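Dot/Icm T4SS effector (Legionella pneumophila subsp. pneumophila, PDB 4HFV) is a putative Dot/Icm type IV secretion system effector, probably delivered into host cells during Legionella infection, whose molecular activity is not established. Local coordinates at residues Y40-V45 against Q52-L57; E61-S66 against A74-A79; A79-I84 against I108-N113. One frame throughout, in Å; residues are numbered along the deposited sequence.

Contact 1: residues Y40-V45 against Q52-L57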
# COMPACT_ATOMS: atom_id res chain seq x y z
N TYR A 40 25.49 -19.33 15.23
CA TYR A 40 25.69 -20.36 16.27
C TYR A 40 26.05 -19.76 17.65
O TYR A 40 25.92 -20.43 18.67
CB TYR A 40 26.80 -21.33 15.83
CG TYR A 40 26.45 -22.18 14.61
CD1 TYR A 40 25.14 -22.33 14.17
CD2 TYR A 40 27.45 -22.83 13.90
CE1 TYR A 40 24.83 -23.12 13.05
CE2 TYR A 40 27.15 -23.62 12.79
CZ TYR A 40 25.85 -23.76 12.37
OH TYR A 40 25.58 -24.53 11.26
N SER A 41 26.52 -18.51 17.65
CA SER A 41 26.92 -17.82 18.88
C SER A 41 25.79 -17.00 19.47
O SER A 41 25.93 -16.39 20.53
CB SER A 41 28.13 -16.91 18.61
OG SER A 41 29.24 -17.71 18.23
N VAL A 42 24.67 -16.98 18.78
CA VAL A 42 23.58 -16.11 19.14
C VAL A 42 22.99 -16.51 20.48
O VAL A 42 22.43 -15.68 21.19
CB VAL A 42 22.47 -16.15 18.07
CG1 VAL A 42 21.55 -17.38 18.29
CG2 VAL A 42 21.69 -14.86 18.09
N LYS A 43 23.09 -17.78 20.82
CA LYS A 43 22.64 -18.26 22.12
C LYS A 43 23.22 -17.43 23.30
O LYS A 43 22.67 -17.43 24.41
CB LYS A 43 23.02 -19.74 22.25
CG LYS A 43 24.51 -19.98 21.90
CD LYS A 43 24.98 -21.42 22.12
CE LYS A 43 26.51 -21.53 22.01
NZ LYS A 43 26.92 -22.97 21.85
N GLU A 44 24.32 -16.72 23.05
CA GLU A 44 24.98 -15.93 24.10
C GLU A 44 24.29 -14.62 24.44
O GLU A 44 24.50 -14.10 25.54
CB GLU A 44 26.43 -15.64 23.70
CG GLU A 44 27.28 -16.89 23.55
CD GLU A 44 27.70 -17.52 24.88
OE1 GLU A 44 27.32 -17.09 26.00
OE2 GLU A 44 28.46 -18.48 24.79
N VAL A 45 23.47 -14.11 23.54
CA VAL A 45 22.78 -12.83 23.77
C VAL A 45 21.42 -13.04 24.45
O VAL A 45 20.92 -14.16 24.54
CB VAL A 45 22.67 -12.00 22.46
CG1 VAL A 45 24.05 -11.89 21.80
CG2 VAL A 45 21.65 -12.60 21.49
N GLN A 52 16.21 -10.61 16.97
CA GLN A 52 16.64 -9.47 16.18
C GLN A 52 17.96 -9.78 15.51
O GLN A 52 18.17 -9.50 14.32
CB GLN A 52 16.77 -8.25 17.07
CG GLN A 52 15.47 -7.87 17.72
CD GLN A 52 15.65 -6.83 18.80
OE1 GLN A 52 16.68 -6.80 19.47
NE2 GLN A 52 14.67 -5.93 18.93
N VAL A 53 18.87 -10.40 16.25
CA VAL A 53 20.14 -10.75 15.68
C VAL A 53 20.01 -11.77 14.56
O VAL A 53 20.61 -11.57 13.52
CB VAL A 53 21.13 -11.24 16.82
CG1 VAL A 53 22.33 -11.91 16.26
CG2 VAL A 53 21.56 -10.06 17.64
N LEU A 54 19.19 -12.81 14.75
CA LEU A 54 19.01 -13.85 13.73
C LEU A 54 18.33 -13.30 12.48
O LEU A 54 18.70 -13.63 11.34
CB LEU A 54 18.27 -15.07 14.31
CG LEU A 54 19.04 -15.84 15.41
CD1 LEU A 54 18.15 -16.91 16.07
CD2 LEU A 54 20.24 -16.47 14.77
N VAL A 55 17.39 -12.38 12.66
CA VAL A 55 16.77 -11.76 11.49
C VAL A 55 17.74 -10.92 10.69
O VAL A 55 17.78 -11.00 9.46
CB VAL A 55 15.57 -10.96 11.89
CG1 VAL A 55 15.13 -10.08 10.73
CG2 VAL A 55 14.47 -11.96 12.27
N LEU A 56 18.58 -10.15 11.40
CA LEU A 56 19.63 -9.39 10.73
C LEU A 56 20.60 -10.29 9.98
O LEU A 56 20.91 -10.02 8.83
CB LEU A 56 20.43 -8.55 11.75
CG LEU A 56 19.75 -7.26 12.20
CD1 LEU A 56 20.38 -6.69 13.53
CD2 LEU A 56 19.92 -6.31 11.05
N LEU A 57 21.08 -11.35 10.62
CA LEU A 57 21.98 -12.28 9.98
C LEU A 57 21.32 -13.06 8.84
O LEU A 57 21.99 -13.37 7.83
CB LEU A 57 22.61 -13.23 11.02
CG LEU A 57 23.56 -12.62 12.08
CD1 LEU A 57 23.99 -13.65 13.17
CD2 LEU A 57 24.74 -12.04 11.43
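Apolar side-chain packing of Val42 against Val53 and Leu54 lays the loop that follows helix 9-27 along the early turns of helix 49-64. No hydrogen bond crosses between the two backbones, whose nearest CA atoms, those of Val42 and Val53, are 7.2 Å apart. Val42 divides its two methyls between the helical partners. With chi1 at 82°, its CG2 lies anti to the backbone N and reaches CG1 of Val53 at 3.5 Å, the two side chains sliding past each other in opposite directions. The other methyl, CG1, sits between the backbone N and the carbonyl carbon and rests 3.9 Å from CD2 of Leu54, whose branch crosses that of Val42 at about a right angle. Leu54 CG also comes within 3.9 Å of Val42 CG2, so the valine fits against both neighbours on the helix. What presents Val42 is a short 3-10 segment, residues 40-44, with the i to i-3 bonds of that helix type: Glu44 N to Ser41 O and Val45 N to Val42 O, each 3.0 Å. Val45, just past this segment, packs on Leu23 and Ile24 of helix 9-27, while its carbonyl O accepts a hydrogen bond from the side chain of Gln50. Val53 also touches Ile20 of the same helix 9-27, and Leu54 touches Ile156 of a later loop.

Contact 2: residues E61-S66 against A74-A79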
# COMPACT_ATOMS: atom_id res chain seq x y z
N GLU A 61 22.59 -12.94 4.91
CA GLU A 61 22.83 -14.16 4.12
C GLU A 61 21.99 -14.16 2.81
O GLU A 61 22.45 -14.56 1.72
CB GLU A 61 22.45 -15.38 4.98
CG GLU A 61 22.70 -16.77 4.35
CD GLU A 61 21.97 -17.91 5.11
OE1 GLU A 61 21.52 -17.70 6.25
OE2 GLU A 61 21.84 -19.03 4.56
N LEU A 62 20.74 -13.74 2.91
CA LEU A 62 19.85 -13.82 1.75
C LEU A 62 20.24 -12.76 0.71
O LEU A 62 20.31 -13.02 -0.49
CB LEU A 62 18.37 -13.70 2.16
CG LEU A 62 17.78 -14.89 2.97
CD1 LEU A 62 16.40 -14.54 3.56
CD2 LEU A 62 17.70 -16.14 2.13
N LEU A 63 20.50 -11.55 1.18
CA LEU A 63 20.97 -10.51 0.27
C LEU A 63 22.28 -10.90 -0.40
O LEU A 63 22.45 -10.69 -1.60
CB LEU A 63 21.08 -9.17 1.01
CG LEU A 63 19.73 -8.61 1.48
CD1 LEU A 63 19.87 -7.50 2.44
CD2 LEU A 63 18.84 -8.16 0.27
N ASP A 64 23.21 -11.48 0.38
CA ASP A 64 24.48 -11.94 -0.15
C ASP A 64 24.26 -12.94 -1.29
O ASP A 64 24.96 -12.90 -2.28
CB ASP A 64 25.31 -12.63 0.92
CG ASP A 64 25.98 -11.65 1.89
OD1 ASP A 64 25.82 -10.43 1.73
OD2 ASP A 64 26.68 -12.13 2.83
N ASN A 65 23.26 -13.81 -1.15
CA ASN A 65 22.91 -14.81 -2.17
C ASN A 65 22.00 -14.26 -3.26
O ASN A 65 21.59 -15.01 -4.16
CB ASN A 65 22.17 -15.98 -1.54
CG ASN A 65 22.99 -16.78 -0.56
OD1 ASN A 65 24.22 -16.70 -0.52
ND2 ASN A 65 22.30 -17.58 0.25
N SER A 66 21.60 -13.00 -3.16
CA SER A 66 20.63 -12.48 -4.13
C SER A 66 21.32 -11.95 -5.38
O SER A 66 22.54 -11.83 -5.43
CB SER A 66 19.76 -11.41 -3.51
OG SER A 66 20.42 -10.18 -3.42
N ALA A 74 21.42 -2.39 -0.23
CA ALA A 74 21.60 -1.42 0.86
C ALA A 74 20.27 -0.96 1.44
O ALA A 74 20.07 -0.83 2.68
CB ALA A 74 22.45 -0.23 0.37
N ARG A 75 19.31 -0.69 0.55
CA ARG A 75 18.01 -0.21 1.02
C ARG A 75 17.35 -1.21 1.97
O ARG A 75 16.85 -0.82 3.04
CB ARG A 75 17.07 0.11 -0.15
CG ARG A 75 15.77 0.80 0.36
CD ARG A 75 14.94 1.46 -0.76
NE ARG A 75 15.69 2.49 -1.49
CZ ARG A 75 16.26 2.32 -2.68
NH1 ARG A 75 16.93 3.34 -3.22
NH2 ARG A 75 16.19 1.15 -3.33
N VAL A 76 17.39 -2.49 1.61
CA VAL A 76 16.87 -3.50 2.52
C VAL A 76 17.59 -3.55 3.87
O VAL A 76 16.92 -3.55 4.94
CB VAL A 76 16.83 -4.89 1.89
CG1 VAL A 76 16.35 -5.94 2.91
CG2 VAL A 76 15.88 -4.88 0.64
N LEU A 77 18.92 -3.62 3.86
CA LEU A 77 19.64 -3.75 5.13
C LEU A 77 19.50 -2.48 5.98
O LEU A 77 19.26 -2.57 7.17
CB LEU A 77 21.10 -4.18 4.92
CG LEU A 77 21.89 -4.58 6.18
CD1 LEU A 77 21.24 -5.74 6.99
CD2 LEU A 77 23.32 -4.94 5.82
N ASN A 78 19.61 -1.29 5.37
CA ASN A 78 19.39 -0.06 6.12
C ASN A 78 18.01 -0.05 6.76
O ASN A 78 17.86 0.28 7.93
CB ASN A 78 19.53 1.18 5.22
CG ASN A 78 20.97 1.59 4.98
OD1 ASN A 78 21.45 2.56 5.56
ND2 ASN A 78 21.66 0.91 4.09
N ALA A 79 16.99 -0.38 5.96
CA ALA A 79 15.63 -0.43 6.47
C ALA A 79 15.51 -1.36 7.68
O ALA A 79 14.90 -1.01 8.68
CB ALA A 79 14.60 -0.87 5.34
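Helices 49-64 and 70-90 run antiparallel here, with Leu63 and Val76 as the closest backbone pair at 8.4 Å between CA atoms. They form the two arms of an alpha-alpha hairpin, and this buried contact lies beside the short turn that joins them. Leu63 does the reaching: its CG is anti to the carbonyl carbon (chi1 -66°), which extends the isobutyl branch across the gap between the helices. CD1 settles 3.9 Å from CG1 of Val76 and 4.0 Å from Val76 CB, while CD2 stays a little further from that CB. The same CD1 also approaches the next residue, 4.3 Å from CB of Leu77, so one leucine methyl lies against two consecutive residues of the facing helix. Phe133 of helix 120-136 packs on both Leu63 and Val76, and Tyr9 of helix 9-27 on Leu63 and Leu77, which places the hairpin interface among four helices. Two side-chain bonds stay within the segments. On the second arm, the carboxamide of Asn78 donates through ND2 to Ala74 O at 2.7 Å, with the donor well above the carbonyl plane, while its OD1 accepts from Val7 N. At the end of the first, Leu63 O takes two bonds from Ser66: one from the backbone N, and one from OG, which lies in the carbonyl plane on a lone pair at 2.8 Å.

Contact 3: residues A79-I84 against I108-N113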
# COMPACT_ATOMS: atom_id res chain seq x y z
N ALA A 79 16.99 -0.38 5.96
CA ALA A 79 15.63 -0.43 6.47
C ALA A 79 15.51 -1.36 7.68
O ALA A 79 14.90 -1.01 8.68
CB ALA A 79 14.60 -0.87 5.34
N LEU A 80 16.03 -2.58 7.60
CA LEU A 80 15.91 -3.48 8.73
C LEU A 80 16.66 -2.97 9.96
O LEU A 80 16.17 -3.13 11.08
CB LEU A 80 16.47 -4.85 8.38
CG LEU A 80 16.37 -5.91 9.46
CD1 LEU A 80 14.93 -6.12 9.90
CD2 LEU A 80 16.97 -7.18 8.89
N ALA A 81 17.84 -2.39 9.76
CA ALA A 81 18.59 -1.89 10.91
C ALA A 81 17.79 -0.77 11.54
O ALA A 81 17.64 -0.72 12.76
CB ALA A 81 19.99 -1.39 10.53
N TYR A 82 17.27 0.13 10.70
CA TYR A 82 16.48 1.25 11.20
C TYR A 82 15.26 0.75 11.95
O TYR A 82 14.96 1.22 13.03
CB TYR A 82 16.06 2.18 10.07
CG TYR A 82 15.48 3.46 10.61
CD1 TYR A 82 14.14 3.53 10.93
CD2 TYR A 82 16.29 4.58 10.86
CE1 TYR A 82 13.59 4.69 11.43
CE2 TYR A 82 15.75 5.74 11.38
CZ TYR A 82 14.39 5.78 11.66
OH TYR A 82 13.79 6.90 12.16
N TYR A 83 14.56 -0.22 11.37
CA TYR A 83 13.37 -0.81 12.00
C TYR A 83 13.68 -1.46 13.35
O TYR A 83 12.96 -1.28 14.34
CB TYR A 83 12.76 -1.83 11.00
CG TYR A 83 11.46 -2.50 11.42
CD1 TYR A 83 10.36 -1.76 11.84
CD2 TYR A 83 11.32 -3.88 11.35
CE1 TYR A 83 9.16 -2.40 12.17
CE2 TYR A 83 10.16 -4.52 11.69
CZ TYR A 83 9.09 -3.80 12.11
OH TYR A 83 7.95 -4.49 12.46
N ILE A 84 14.73 -2.26 13.41
CA ILE A 84 15.05 -2.90 14.68
C ILE A 84 15.48 -1.86 15.70
O ILE A 84 15.11 -1.96 16.87
CB ILE A 84 16.14 -3.97 14.53
CG1 ILE A 84 15.50 -5.22 13.91
CG2 ILE A 84 16.75 -4.27 15.90
CD1 ILE A 84 16.49 -6.17 13.34
N ILE A 108 25.04 4.40 15.15
CA ILE A 108 26.37 4.56 14.56
C ILE A 108 26.49 3.89 13.19
O ILE A 108 26.99 4.49 12.27
CB ILE A 108 27.51 4.00 15.48
CG1 ILE A 108 27.55 4.68 16.86
CG2 ILE A 108 28.84 4.14 14.79
CD1 ILE A 108 27.75 6.13 16.80
N SER A 109 26.03 2.65 13.06
CA SER A 109 26.16 1.91 11.81
C SER A 109 25.44 2.64 10.68
O SER A 109 25.89 2.66 9.54
CB SER A 109 25.59 0.50 11.94
OG SER A 109 26.42 -0.33 12.75
N LEU A 110 24.32 3.23 11.03
CA LEU A 110 23.49 3.94 10.07
C LEU A 110 23.98 5.40 9.80
O LEU A 110 23.50 6.06 8.92
CB LEU A 110 22.06 3.91 10.56
CG LEU A 110 21.32 2.56 10.47
CD1 LEU A 110 19.98 2.55 11.19
CD2 LEU A 110 21.15 2.17 8.98
N ASP A 111 24.92 5.87 10.61
CA ASP A 111 25.45 7.23 10.52
C ASP A 111 24.36 8.28 10.69
O ASP A 111 24.39 9.35 10.07
CB ASP A 111 26.26 7.47 9.23
CG ASP A 111 27.15 8.73 9.32
OD1 ASP A 111 27.70 9.02 10.41
OD2 ASP A 111 27.26 9.45 8.31
N LEU A 112 23.44 7.99 11.61
CA LEU A 112 22.35 8.89 11.87
C LEU A 112 22.78 10.08 12.71
O LEU A 112 23.53 9.97 13.68
CB LEU A 112 21.21 8.14 12.58
CG LEU A 112 20.45 7.11 11.74
CD1 LEU A 112 19.61 6.27 12.68
CD2 LEU A 112 19.57 7.79 10.69
N ASN A 113 22.28 11.25 12.30
CA ASN A 113 22.59 12.52 12.96
C ASN A 113 21.52 13.55 12.60
O ASN A 113 20.62 13.28 11.78
CB ASN A 113 23.99 13.02 12.60
CG ASN A 113 24.16 13.29 11.10
OD1 ASN A 113 23.50 14.16 10.53
ND2 ASN A 113 25.05 12.54 10.46
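Leu110 and Leu112, at and just after the C-terminal end of helix 101-109, pack onto one turn of helix 70-90, where Ala81 and Tyr82 receive them. Leu110 CD1 makes the closest approach of the contact, 3.7 Å from the backbone N of Tyr82 and just as near to the CA of that residue, and therefore rests on the helix backbone itself. Ala81 CB lies alongside, 4.0 Å from Leu110 CD1 and 4.1 Å from Leu110 CD2, both methyls of the fork touching it. Leu112 takes the tyrosine ring instead: its CD1 is 4.1 Å from both CD2 and CE2 of Tyr82, and the two side chains cross at about a right angle. That ring is brought there by a chi1 of -169°, which turns CG away from the backbone N.

The leucines owe their placing to a Schellman motif at the C-terminal end of helix 101-109. Asp111, with a phi of 59°, is the first residue to leave helical geometry, and its N bonds back to Ile108 O at 3.0 Å. The chain changes direction there, and Leu110 before the turn and Leu112 after it both point their CB toward helix 70-90. Further out, Pro118 packs on both Tyr82 and Leu112, Leu123 and Tyr127 of helix 120-136 border the ring, and Ser109 OG is hydrogen-bonded to Ser15 of helix 9-27. With no hydrogen bond or charge pair passing between the segments, the contact probably depends on van der Waals fit and burial of apolar surface; the hydrogen bonds lie within each segment or to other parts of the chain.

How the contacts relate
From the N terminus, the contacts follow in series, none nesting or crossing. Contact 1 closes the short connection from the loop after helix 9-27 into helix 49-64; contact 2 then closes the hairpin between that helix and helix 70-90; contact 3 closes the longer excursion that leads through helix 101-109. Contacts 1 and 2 share helix 49-64, while contacts 2 and 3 both use helix 70-90 and share Ala79 as a segment end. Packing also bridges the sites: Leu56 CG lies 3.6 Å from Ile84 CD1, joining the segments of contacts 1 and 3, and Asn78 OD1 lies 3.4 Å from Leu110 CD2. Helix 70-90 thus has helix 49-64 and the end of helix 101-109 packed against it.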